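Local coordinates for anopheles gambiae adenosine kinase (Anopheles gambiae, PDB 3LOO), which catalyses the phosphorylation of adenosine to AMP by ATP, as an adenosine kinase of the pfkB carbohydrate kinase family, at residues P52-Y66 with A140-L154. Numbering follows the deposited sequence.
Sequences PNNAILAEEKHMPMY and AVLVTGTQRSLCANL. With B4P (bis(adenosine)-5'-tetraphosphate), chain D.
Cys151 holds its SG anti to the backbone N (chi1 177°), and His62 sets CG beside its own N (chi1 -66°). These torsions bring the sulfur over one face of the imidazole, 4.2 Å from SG to the ring centroid. Glu59 N donates to His62 ND1 in the ring plane and helps fix the rotation of the ring. Met65 CE lies 3.8 Å from Cys151 CB and also meets Ala140 CB. Tyr66 OH donates to Cys151 O at 2.7 Å from above the carbonyl plane, while Ala140 N bonds the same oxygen from the opposite face. Strand 54-57 runs parallel to strand 147-153 and forms one edge of the five-stranded sheet, consistent with the lid of pfkB kinases. Ala152 N bonds Ile56 O at 2.9 Å, and Ala58 N bonds Ala152 O at 2.7 Å. A water accompanies this pairing, donating to Ser149 OG and Leu150 O. Ser149 OG is also hydrogen-bonded to Gln51 O. Leu57, Leu150 and Ala152 project from the sheet face that meets the bound dinucleotide. Ala152 CB is 3.4 Å from N6A of one adenine. Arg148 NH2 lies 3.1 Å from O1A of the bound dinucleotide; its hydrogen bond goes to Asn313 OD1.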
ATOM      1  N   PRO A  52       1.497   4.309  20.807  1.00 43.80           N
ATOM      2  CA  PRO A  52       1.464   2.922  20.313  1.00 43.21           C
ATOM      3  C   PRO A  52       0.382   2.825  19.233  1.00 42.73           C
ATOM      4  O   PRO A  52      -0.459   3.726  19.134  1.00 42.54           O
ATOM      5  CB  PRO A  52       1.087   2.100  21.561  1.00 43.52           C
ATOM      6  CG  PRO A  52       0.481   3.096  22.536  1.00 43.45           C
ATOM      7  CD  PRO A  52       1.093   4.437  22.225  1.00 43.13           C
ATOM      8  N   ASN A  53       0.421   1.783  18.409  1.00 42.18           N
ATOM      9  CA  ASN A  53      -0.693   1.503  17.498  1.00 42.38           C
ATOM     10  C   ASN A  53      -1.006   2.678  16.533  1.00 41.27           C
ATOM     11  O   ASN A  53      -2.149   3.079  16.394  1.00 42.49           O
ATOM     12  CB  ASN A  53      -1.919   1.132  18.349  1.00 42.64           C
ATOM     13  CG  ASN A  53      -2.971   0.357  17.583  1.00 45.44           C
ATOM     14  OD1 ASN A  53      -2.667  -0.596  16.864  1.00 48.62           O
ATOM     15  ND2 ASN A  53      -4.242   0.737  17.778  1.00 48.65           N
ATOM     16  N   ASN A  54       0.012   3.238  15.882  1.00 39.34           N
ATOM     17  CA  ASN A  54      -0.154   4.447  15.079  1.00 37.64           C
ATOM     18  C   ASN A  54       0.861   4.496  13.919  1.00 36.18           C
ATOM     19  O   ASN A  54       1.866   3.786  13.955  1.00 35.12           O
ATOM     20  CB  ASN A  54       0.072   5.656  15.995  1.00 38.34           C
ATOM     21  CG  ASN A  54      -0.468   6.960  15.422  1.00 41.06           C
ATOM     22  OD1 ASN A  54      -1.323   6.960  14.534  1.00 43.90           O
ATOM     23  ND2 ASN A  54       0.034   8.091  15.944  1.00 42.90           N
ATOM     24  N   ALA A  55       0.601   5.337  12.911  1.00 32.99           N
ATOM     25  CA  ALA A  55       1.534   5.558  11.805  1.00 31.96           C
ATOM     26  C   ALA A  55       1.645   7.038  11.552  1.00 30.39           C
ATOM     27  O   ALA A  55       0.626   7.717  11.422  1.00 30.27           O
ATOM     28  CB  ALA A  55       1.053   4.849  10.537  1.00 31.96           C
ATOM     29  N   ILE A  56       2.871   7.537  11.453  1.00 28.90           N
ATOM     30  CA  ILE A  56       3.117   8.955  11.272  1.00 26.72           C
ATOM     31  C   ILE A  56       4.201   9.157  10.254  1.00 26.62           C
ATOM     32  O   ILE A  56       4.918   8.212   9.888  1.00 25.05           O
ATOM     33  CB  ILE A  56       3.534   9.675  12.613  1.00 27.69           C
ATOM     34  CG1 ILE A  56       4.927   9.174  13.087  1.00 28.47           C
ATOM     35  CG2 ILE A  56       2.426   9.510  13.705  1.00 27.82           C
ATOM     36  CD1 ILE A  56       5.535   9.869  14.329  1.00 28.01           C
ATOM     37  N   LEU A  57       4.290  10.400   9.777  1.00 25.95           N
ATOM     38  CA  LEU A  57       5.411  10.913   9.003  1.00 26.68           C
ATOM     39  C   LEU A  57       6.477  11.487   9.956  1.00 28.21           C
ATOM     40  O   LEU A  57       6.123  12.135  10.954  1.00 27.99           O
ATOM     41  CB  LEU A  57       4.896  12.001   8.046  1.00 24.93           C
ATOM     42  CG  LEU A  57       3.935  11.462   6.977  1.00 24.82           C
ATOM     43  CD1 LEU A  57       3.407  12.624   6.097  1.00 22.78           C
ATOM     44  CD2 LEU A  57       4.637  10.346   6.081  1.00 22.08           C
ATOM     45  N   ALA A  58       7.757  11.233   9.667  1.00 28.95           N
ATOM     46  CA  ALA A  58       8.868  11.752  10.483  1.00 30.73           C
ATOM     47  C   ALA A  58       8.976  13.263  10.442  1.00 32.41           C
ATOM     48  O   ALA A  58       8.866  13.877   9.379  1.00 31.51           O
ATOM     49  CB  ALA A  58      10.198  11.151  10.061  1.00 29.75           C
ATOM     50  N   GLU A  59       9.233  13.845  11.602  1.00 33.80           N
ATOM     51  CA  GLU A  59       9.658  15.249  11.680  1.00 35.96           C
ATOM     52  C   GLU A  59      11.102  15.337  12.133  1.00 35.70           C
ATOM     53  O   GLU A  59      11.739  14.315  12.450  1.00 35.65           O
ATOM     54  CB  GLU A  59       8.778  16.002  12.677  1.00 35.82           C
ATOM     55  CG  GLU A  59       7.348  16.113  12.228  1.00 39.03           C
ATOM     56  CD  GLU A  59       6.508  16.692  13.313  1.00 44.33           C
ATOM     57  OE1 GLU A  59       6.857  17.783  13.827  1.00 49.21           O
ATOM     58  OE2 GLU A  59       5.518  16.051  13.681  1.00 47.78           O
ATOM     59  N   GLU A  60      11.611  16.560  12.232  1.00 36.77           N
ATOM     60  CA  GLU A  60      13.011  16.746  12.576  1.00 36.65           C
ATOM     61  C   GLU A  60      13.377  15.971  13.831  1.00 34.96           C
ATOM     62  O   GLU A  60      14.424  15.339  13.869  1.00 33.60           O
ATOM     63  CB  GLU A  60      13.352  18.211  12.749  1.00 38.12           C
ATOM     64  CG  GLU A  60      14.824  18.506  12.428  1.00 44.43           C
ATOM     65  CD  GLU A  60      15.012  19.931  11.888  1.00 53.80           C
ATOM     66  OE1 GLU A  60      14.609  20.902  12.590  1.00 55.33           O
ATOM     67  OE2 GLU A  60      15.548  20.081  10.756  1.00 57.57           O
ATOM     68  N   LYS A  61      12.499  16.026  14.829  1.00 34.05           N
ATOM     69  CA  LYS A  61      12.742  15.441  16.137  1.00 33.41           C
ATOM     70  C   LYS A  61      12.791  13.913  16.072  1.00 33.04           C
ATOM     71  O   LYS A  61      13.253  13.266  16.999  1.00 32.71           O
ATOM     72  CB  LYS A  61      11.661  15.873  17.132  1.00 34.39           C
ATOM     73  CG  LYS A  61      10.206  15.518  16.751  1.00 35.78           C
ATOM     74  CD  LYS A  61       9.265  15.698  17.937  1.00 38.82           C
ATOM     75  CE  LYS A  61       7.807  15.541  17.500  1.00 40.31           C
ATOM     76  NZ  LYS A  61       6.869  15.637  18.650  1.00 40.11           N
ATOM     77  N   HIS A  62      12.282  13.329  14.990  1.00 31.98           N
ATOM     78  CA  HIS A  62      12.235  11.868  14.890  1.00 31.87           C
ATOM     79  C   HIS A  62      13.544  11.333  14.328  1.00 32.24           C
ATOM     80  O   HIS A  62      13.865  10.165  14.513  1.00 32.28           O
ATOM     81  CB  HIS A  62      11.041  11.421  14.025  1.00 31.23           C
ATOM     82  CG  HIS A  62       9.722  11.742  14.639  1.00 29.11           C
ATOM     83  ND1 HIS A  62       8.886  12.713  14.143  1.00 29.08           N
ATOM     84  CD2 HIS A  62       9.118  11.253  15.745  1.00 28.13           C
ATOM     85  CE1 HIS A  62       7.819  12.807  14.913  1.00 27.29           C
ATOM     86  NE2 HIS A  62       7.933  11.924  15.890  1.00 28.83           N
ATOM     87  N   MET A  63      14.293  12.198  13.652  1.00 33.02           N
ATOM     88  CA  MET A  63      15.441  11.755  12.877  1.00 34.42           C
ATOM     89  C   MET A  63      16.493  10.945  13.639  1.00 34.64           C
ATOM     90  O   MET A  63      17.041   9.992  13.071  1.00 34.91           O
ATOM     91  CB  MET A  63      16.112  12.918  12.154  1.00 34.68           C
ATOM     92  CG  MET A  63      15.292  13.527  11.015  1.00 36.99           C
ATOM     93  SD  MET A  63      14.510  12.363   9.867  1.00 38.34           S
ATOM     94  CE  MET A  63      13.524  13.521   8.911  1.00 40.08           C
ATOM     95  N   PRO A  64      16.809  11.339  14.899  1.00 35.08           N
ATOM     96  CA  PRO A  64      17.808  10.578  15.658  1.00 34.72           C
ATOM     97  C   PRO A  64      17.351   9.181  16.012  1.00 34.18           C
ATOM     98  O   PRO A  64      18.156   8.368  16.458  1.00 34.05           O
ATOM     99  CB  PRO A  64      18.010  11.427  16.940  1.00 34.62           C
ATOM    100  CG  PRO A  64      17.655  12.848  16.481  1.00 35.17           C
ATOM    101  CD  PRO A  64      16.463  12.608  15.591  1.00 34.64           C
ATOM    102  N   MET A  65      16.066   8.896  15.834  1.00 33.62           N
ATOM    103  CA  MET A  65      15.542   7.577  16.195  1.00 32.85           C
ATOM    104  C   MET A  65      16.084   6.428  15.325  1.00 32.13           C
ATOM    105  O   MET A  65      16.278   5.299  15.819  1.00 31.08           O
ATOM    106  CB  MET A  65      14.020   7.610  16.160  1.00 32.96           C
ATOM    107  CG  MET A  65      13.362   6.374  16.692  1.00 34.73           C
ATOM    108  SD  MET A  65      11.567   6.404  16.502  1.00 42.65           S
ATOM    109  CE  MET A  65      11.367   6.998  14.793  1.00 26.34           C
ATOM    110  N   TYR A  66      16.316   6.709  14.035  1.00 31.52           N
ATOM    111  CA  TYR A  66      16.777   5.668  13.078  1.00 31.03           C
ATOM    112  C   TYR A  66      18.152   5.061  13.490  1.00 31.82           C
ATOM    113  O   TYR A  66      18.276   3.833  13.688  1.00 31.74           O
ATOM    114  CB  TYR A  66      16.720   6.202  11.625  1.00 30.58           C
ATOM    115  CG  TYR A  66      15.286   6.609  11.272  1.00 29.80           C
ATOM    116  CD1 TYR A  66      14.325   5.639  10.980  1.00 28.63           C
ATOM    117  CD2 TYR A  66      14.880   7.942  11.336  1.00 28.41           C
ATOM    118  CE1 TYR A  66      13.010   5.995  10.688  1.00 29.57           C
ATOM    119  CE2 TYR A  66      13.572   8.307  11.060  1.00 30.75           C
ATOM    120  CZ  TYR A  66      12.645   7.330  10.737  1.00 29.48           C
ATOM    121  OH  TYR A  66      11.358   7.659  10.477  1.00 27.79           O
ATOM    122  N   ALA A 140      10.576   3.497  10.418  1.00 24.99           N
ATOM    123  CA  ALA A 140      10.732   2.870  11.719  1.00 25.03           C
ATOM    124  C   ALA A 140       9.514   2.013  11.963  1.00 26.67           C
ATOM    125  O   ALA A 140       8.379   2.492  11.811  1.00 25.70           O
ATOM    126  CB  ALA A 140      10.858   3.958  12.826  1.00 24.46           C
ATOM    127  N   VAL A 141       9.731   0.751  12.333  1.00 27.69           N
ATOM    128  CA  VAL A 141       8.644  -0.145  12.705  1.00 29.26           C
ATOM    129  C   VAL A 141       8.945  -0.618  14.128  1.00 32.03           C
ATOM    130  O   VAL A 141       9.811  -1.476  14.336  1.00 32.72           O
ATOM    131  CB  VAL A 141       8.578  -1.382  11.785  1.00 29.04           C
ATOM    132  CG1 VAL A 141       7.490  -2.343  12.263  1.00 30.66           C
ATOM    133  CG2 VAL A 141       8.354  -1.002  10.304  1.00 26.15           C
ATOM    134  N   LEU A 142       8.265  -0.032  15.109  1.00 33.89           N
ATOM    135  CA  LEU A 142       8.563  -0.283  16.514  1.00 35.89           C
ATOM    136  C   LEU A 142       7.547  -1.237  17.087  1.00 36.95           C
ATOM    137  O   LEU A 142       6.348  -0.958  17.068  1.00 36.94           O
ATOM    138  CB  LEU A 142       8.542   1.032  17.303  1.00 35.64           C
ATOM    139  CG  LEU A 142       9.392   2.149  16.724  1.00 37.80           C
ATOM    140  CD1 LEU A 142       9.444   3.325  17.668  1.00 39.09           C
ATOM    141  CD2 LEU A 142      10.792   1.618  16.455  1.00 39.71           C
ATOM    142  N   VAL A 143       8.032  -2.365  17.592  1.00 39.11           N
ATOM    143  CA  VAL A 143       7.168  -3.384  18.187  1.00 40.84           C
ATOM    144  C   VAL A 143       7.199  -3.282  19.721  1.00 42.63           C
ATOM    145  O   VAL A 143       8.269  -3.367  20.345  1.00 42.85           O
ATOM    146  CB  VAL A 143       7.594  -4.791  17.730  1.00 41.14           C
ATOM    147  CG1 VAL A 143       6.841  -5.860  18.509  1.00 40.53           C
ATOM    148  CG2 VAL A 143       7.386  -4.937  16.241  1.00 40.29           C
ATOM    149  N   THR A 144       6.028  -3.057  20.310  1.00 44.46           N
ATOM    150  CA  THR A 144       5.870  -2.991  21.765  1.00 46.55           C
ATOM    151  C   THR A 144       4.680  -3.862  22.133  1.00 47.58           C
ATOM    152  O   THR A 144       3.535  -3.539  21.781  1.00 46.69           O
ATOM    153  CB  THR A 144       5.621  -1.572  22.265  1.00 46.38           C
ATOM    154  OG1 THR A 144       6.756  -0.750  21.959  1.00 48.40           O
ATOM    155  CG2 THR A 144       5.439  -1.586  23.762  1.00 48.27           C
ATOM    156  N   GLY A 145       4.971  -4.962  22.832  1.00 48.49           N
ATOM    157  CA  GLY A 145       3.978  -5.994  23.125  1.00 50.06           C
ATOM    158  C   GLY A 145       3.426  -6.510  21.812  1.00 50.97           C
ATOM    159  O   GLY A 145       4.193  -6.935  20.954  1.00 51.26           O
ATOM    160  N   THR A 146       2.101  -6.451  21.652  1.00 51.50           N
ATOM    161  CA  THR A 146       1.429  -6.855  20.397  1.00 52.25           C
ATOM    162  C   THR A 146       1.010  -5.637  19.542  1.00 51.71           C
ATOM    163  O   THR A 146       0.311  -5.768  18.529  1.00 52.06           O
ATOM    164  CB  THR A 146       0.187  -7.740  20.670  1.00 52.55           C
ATOM    165  OG1 THR A 146      -0.773  -6.975  21.416  1.00 54.23           O
ATOM    166  CG2 THR A 146       0.568  -8.991  21.471  1.00 52.19           C
ATOM    167  N   GLN A 147       1.448  -4.454  19.959  1.00 50.94           N
ATOM    168  CA  GLN A 147       1.208  -3.221  19.215  1.00 49.07           C
ATOM    169  C   GLN A 147       2.401  -2.848  18.325  1.00 47.21           C
ATOM    170  O   GLN A 147       3.540  -3.273  18.571  1.00 46.75           O
ATOM    171  CB  GLN A 147       0.887  -2.097  20.198  1.00 50.53           C
ATOM    172  CG  GLN A 147      -0.231  -2.467  21.175  1.00 52.28           C
ATOM    173  CD  GLN A 147      -0.985  -1.246  21.647  1.00 57.06           C
ATOM    174  OE1 GLN A 147      -0.504  -0.489  22.503  1.00 59.20           O
ATOM    175  NE2 GLN A 147      -2.182  -1.040  21.093  1.00 57.10           N
ATOM    176  N   ARG A 148       2.120  -2.079  17.275  1.00 44.61           N
ATOM    177  CA  ARG A 148       3.140  -1.590  16.345  1.00 42.20           C
ATOM    178  C   ARG A 148       2.963  -0.112  16.172  1.00 39.35           C
ATOM    179  O   ARG A 148       1.830   0.382  16.127  1.00 39.65           O
ATOM    180  CB  ARG A 148       3.032  -2.267  14.976  1.00 42.60           C
ATOM    181  CG  ARG A 148       3.396  -3.713  15.003  1.00 44.96           C
ATOM    182  CD  ARG A 148       2.990  -4.438  13.732  1.00 49.74           C
ATOM    183  NE  ARG A 148       4.192  -5.074  13.238  1.00 53.07           N
ATOM    184  CZ  ARG A 148       4.879  -4.627  12.198  1.00 56.21           C
ATOM    185  NH1 ARG A 148       5.995  -5.255  11.837  1.00 58.02           N
ATOM    186  NH2 ARG A 148       4.441  -3.570  11.506  1.00 55.37           N
ATOM    187  N   SER A 149       4.086   0.587  16.102  1.00 36.41           N
ATOM    188  CA  SER A 149       4.111   2.015  15.834  1.00 34.05           C
ATOM    189  C   SER A 149       5.125   2.325  14.722  1.00 32.78           C
ATOM    190  O   SER A 149       6.297   1.896  14.781  1.00 32.31           O
ATOM    191  CB  SER A 149       4.487   2.757  17.103  1.00 34.02           C
ATOM    192  OG  SER A 149       4.203   4.134  16.984  1.00 36.21           O
ATOM    193  N   LEU A 150       4.689   3.109  13.749  1.00 30.05           N
ATOM    194  CA  LEU A 150       5.435   3.295  12.500  1.00 29.02           C
ATOM    195  C   LEU A 150       5.768   4.750  12.348  1.00 27.23           C
ATOM    196  O   LEU A 150       4.929   5.598  12.649  1.00 28.11           O
ATOM    197  CB  LEU A 150       4.570   2.852  11.307  1.00 28.14           C
ATOM    198  CG  LEU A 150       4.557   1.414  10.788  1.00 29.92           C
ATOM    199  CD1 LEU A 150       4.814   0.343  11.831  1.00 29.62           C
ATOM    200  CD2 LEU A 150       3.244   1.108   9.977  1.00 31.75           C
ATOM    201  N   CYS A 151       6.970   5.048  11.883  1.00 25.41           N
ATOM    202  CA  CYS A 151       7.346   6.439  11.621  1.00 26.49           C
ATOM    203  C   CYS A 151       8.160   6.470  10.351  1.00 25.64           C
ATOM    204  O   CYS A 151       9.291   5.952  10.323  1.00 25.31           O
ATOM    205  CB  CYS A 151       8.103   7.067  12.817  1.00 26.25           C
ATOM    206  SG  CYS A 151       8.689   8.724  12.562  1.00 29.34           S
ATOM    207  N   ALA A 152       7.560   7.067   9.317  1.00 24.02           N
ATOM    208  CA  ALA A 152       8.087   7.042   7.945  1.00 24.92           C
ATOM    209  C   ALA A 152       8.854   8.318   7.631  1.00 24.02           C
ATOM    210  O   ALA A 152       8.301   9.422   7.693  1.00 24.83           O
ATOM    211  CB  ALA A 152       6.928   6.844   6.897  1.00 22.74           C
ATOM    212  N   ASN A 153      10.126   8.133   7.342  1.00 23.86           N
ATOM    213  CA  ASN A 153      11.042   9.170   6.945  1.00 24.44           C
ATOM    214  C   ASN A 153      11.171   9.018   5.445  1.00 24.66           C
ATOM    215  O   ASN A 153      11.954   8.163   4.959  1.00 23.80           O
ATOM    216  CB  ASN A 153      12.404   8.947   7.619  1.00 25.12           C
ATOM    217  CG  ASN A 153      13.489   9.895   7.098  1.00 28.30           C
ATOM    218  OD1 ASN A 153      13.206  11.024   6.687  1.00 27.44           O
ATOM    219  ND2 ASN A 153      14.722   9.423   7.096  1.00 29.98           N
ATOM    220  N   LEU A 154      10.357   9.797   4.724  1.00 24.13           N
ATOM    221  CA  LEU A 154      10.183   9.612   3.273  1.00 25.60           C
ATOM    222  C   LEU A 154      11.433   9.952   2.476  1.00 26.17           C
ATOM    223  O   LEU A 154      11.793   9.229   1.541  1.00 26.13           O
ATOM    224  CB  LEU A 154       8.990  10.410   2.733  1.00 24.50           C
ATOM    225  CG  LEU A 154       7.587   9.983   3.195  1.00 24.26           C
ATOM    226  CD1 LEU A 154       6.520  10.740   2.439  1.00 25.35           C
ATOM    227  CD2 LEU A 154       7.378   8.429   2.991  1.00 26.96           C
TER
HETATM  228  PA  B4P D 349       1.595  -2.507   8.671  1.00 40.64           P
HETATM  229  O1A B4P D 349       2.431  -3.678   9.165  1.00 40.95           O
HETATM  230  O2A B4P D 349       1.344  -1.360   9.647  1.00 41.59           O
HETATM  231  O3A B4P D 349       0.133  -3.109   8.394  1.00 37.15           O
HETATM  232  PB  B4P D 349      -0.550  -3.009   6.957  1.00 39.28           P
HETATM  233  O1B B4P D 349       0.163  -3.897   5.936  1.00 34.70           O
HETATM  234  O2B B4P D 349      -0.925  -1.584   6.585  1.00 32.11           O
HETATM  235  O3B B4P D 349      -1.791  -3.871   7.652  1.00 32.94           O
HETATM  236  PG  B4P D 349      -3.332  -3.430   7.816  1.00 26.54           P
HETATM  237  O1G B4P D 349      -3.604  -2.808   9.143  1.00 28.03           O
HETATM  238  O2G B4P D 349      -3.662  -2.561   6.618  1.00 27.21           O
HETATM  239  O3G B4P D 349      -4.149  -4.800   7.678  1.00 30.34           O
HETATM  240  PD  B4P D 349      -4.971  -5.657   8.769  1.00 28.90           P
HETATM  241  O1D B4P D 349      -4.224  -5.610  10.050  1.00 32.04           O
HETATM  242  O2D B4P D 349      -6.442  -5.352   8.736  1.00 31.89           O
HETATM  243  O5E B4P D 349       2.173  -1.955   7.256  1.00 37.36           O
HETATM  244  C5E B4P D 349       3.582  -1.882   7.267  1.00 31.39           C
HETATM  245  C4E B4P D 349       4.180  -1.207   6.067  1.00 26.26           C
HETATM  246  O4E B4P D 349       3.723   0.135   5.894  1.00 25.53           O
HETATM  247  C3E B4P D 349       5.659  -1.074   6.305  1.00 25.22           C
HETATM  248  O3E B4P D 349       6.261  -2.086   5.475  1.00 25.51           O
HETATM  249  C2E B4P D 349       6.017   0.319   5.799  1.00 23.88           C
HETATM  250  O2E B4P D 349       7.111   0.366   4.875  1.00 23.45           O
HETATM  251  C1E B4P D 349       4.706   0.832   5.175  1.00 23.53           C
HETATM  252  N9A B4P D 349       4.576   2.282   5.405  1.00 22.72           N
HETATM  253  C8A B4P D 349       4.418   2.941   6.590  1.00 21.15           C
HETATM  254  N7A B4P D 349       4.356   4.279   6.322  1.00 22.96           N
HETATM  255  C5A B4P D 349       4.509   4.472   4.979  1.00 21.56           C
HETATM  256  C6A B4P D 349       4.523   5.589   4.127  1.00 23.67           C
HETATM  257  N6A B4P D 349       4.415   6.876   4.581  1.00 21.85           N
HETATM  258  N1A B4P D 349       4.707   5.396   2.797  1.00 21.15           N
HETATM  259  C2A B4P D 349       4.821   4.149   2.275  1.00 23.11           C
HETATM  260  N3A B4P D 349       4.797   3.065   3.068  1.00 21.23           N
HETATM  261  C4A B4P D 349       4.633   3.201   4.410  1.00 23.00           C
HETATM  262  O5F B4P D 349      -4.718  -7.113   8.149  1.00 30.85           O
HETATM  263  C5F B4P D 349      -4.879  -7.380   6.760  1.00 29.30           C
HETATM  264  C4F B4P D 349      -5.044  -8.893   6.627  1.00 28.95           C
HETATM  265  O4F B4P D 349      -4.033  -9.611   7.357  1.00 32.22           O
HETATM  266  C3F B4P D 349      -6.332  -9.361   7.283  1.00 28.76           C
HETATM  267  O3F B4P D 349      -7.426  -9.126   6.406  1.00 26.21           O
HETATM  268  C2F B4P D 349      -6.050 -10.830   7.533  1.00 29.96           C
HETATM  269  O2F B4P D 349      -6.289 -11.600   6.338  1.00 28.42           O
HETATM  270  C1F B4P D 349      -4.557 -10.826   7.908  1.00 30.45           C
HETATM  271  N9B B4P D 349      -4.471 -10.747   9.401  1.00 33.12           N
HETATM  272  C8B B4P D 349      -4.201  -9.640  10.122  1.00 32.26           C
HETATM  273  N7B B4P D 349      -4.213  -9.910  11.449  1.00 35.36           N
HETATM  274  C5B B4P D 349      -4.499 -11.218  11.614  1.00 33.68           C
HETATM  275  C6B B4P D 349      -4.666 -12.070  12.702  1.00 36.13           C
HETATM  276  N6B B4P D 349      -4.514 -11.575  13.957  1.00 37.08           N
HETATM  277  N1B B4P D 349      -4.957 -13.391  12.493  1.00 35.76           N
HETATM  278  C2B B4P D 349      -5.106 -13.890  11.241  1.00 34.97           C
HETATM  279  N3B B4P D 349      -4.968 -13.101  10.138  1.00 34.91           N
HETATM  280  C4B B4P D 349      -4.675 -11.769  10.261  1.00 33.65           C
HETATM  281  O   HOH W   1       3.651   6.118  15.171  1.00 35.71           O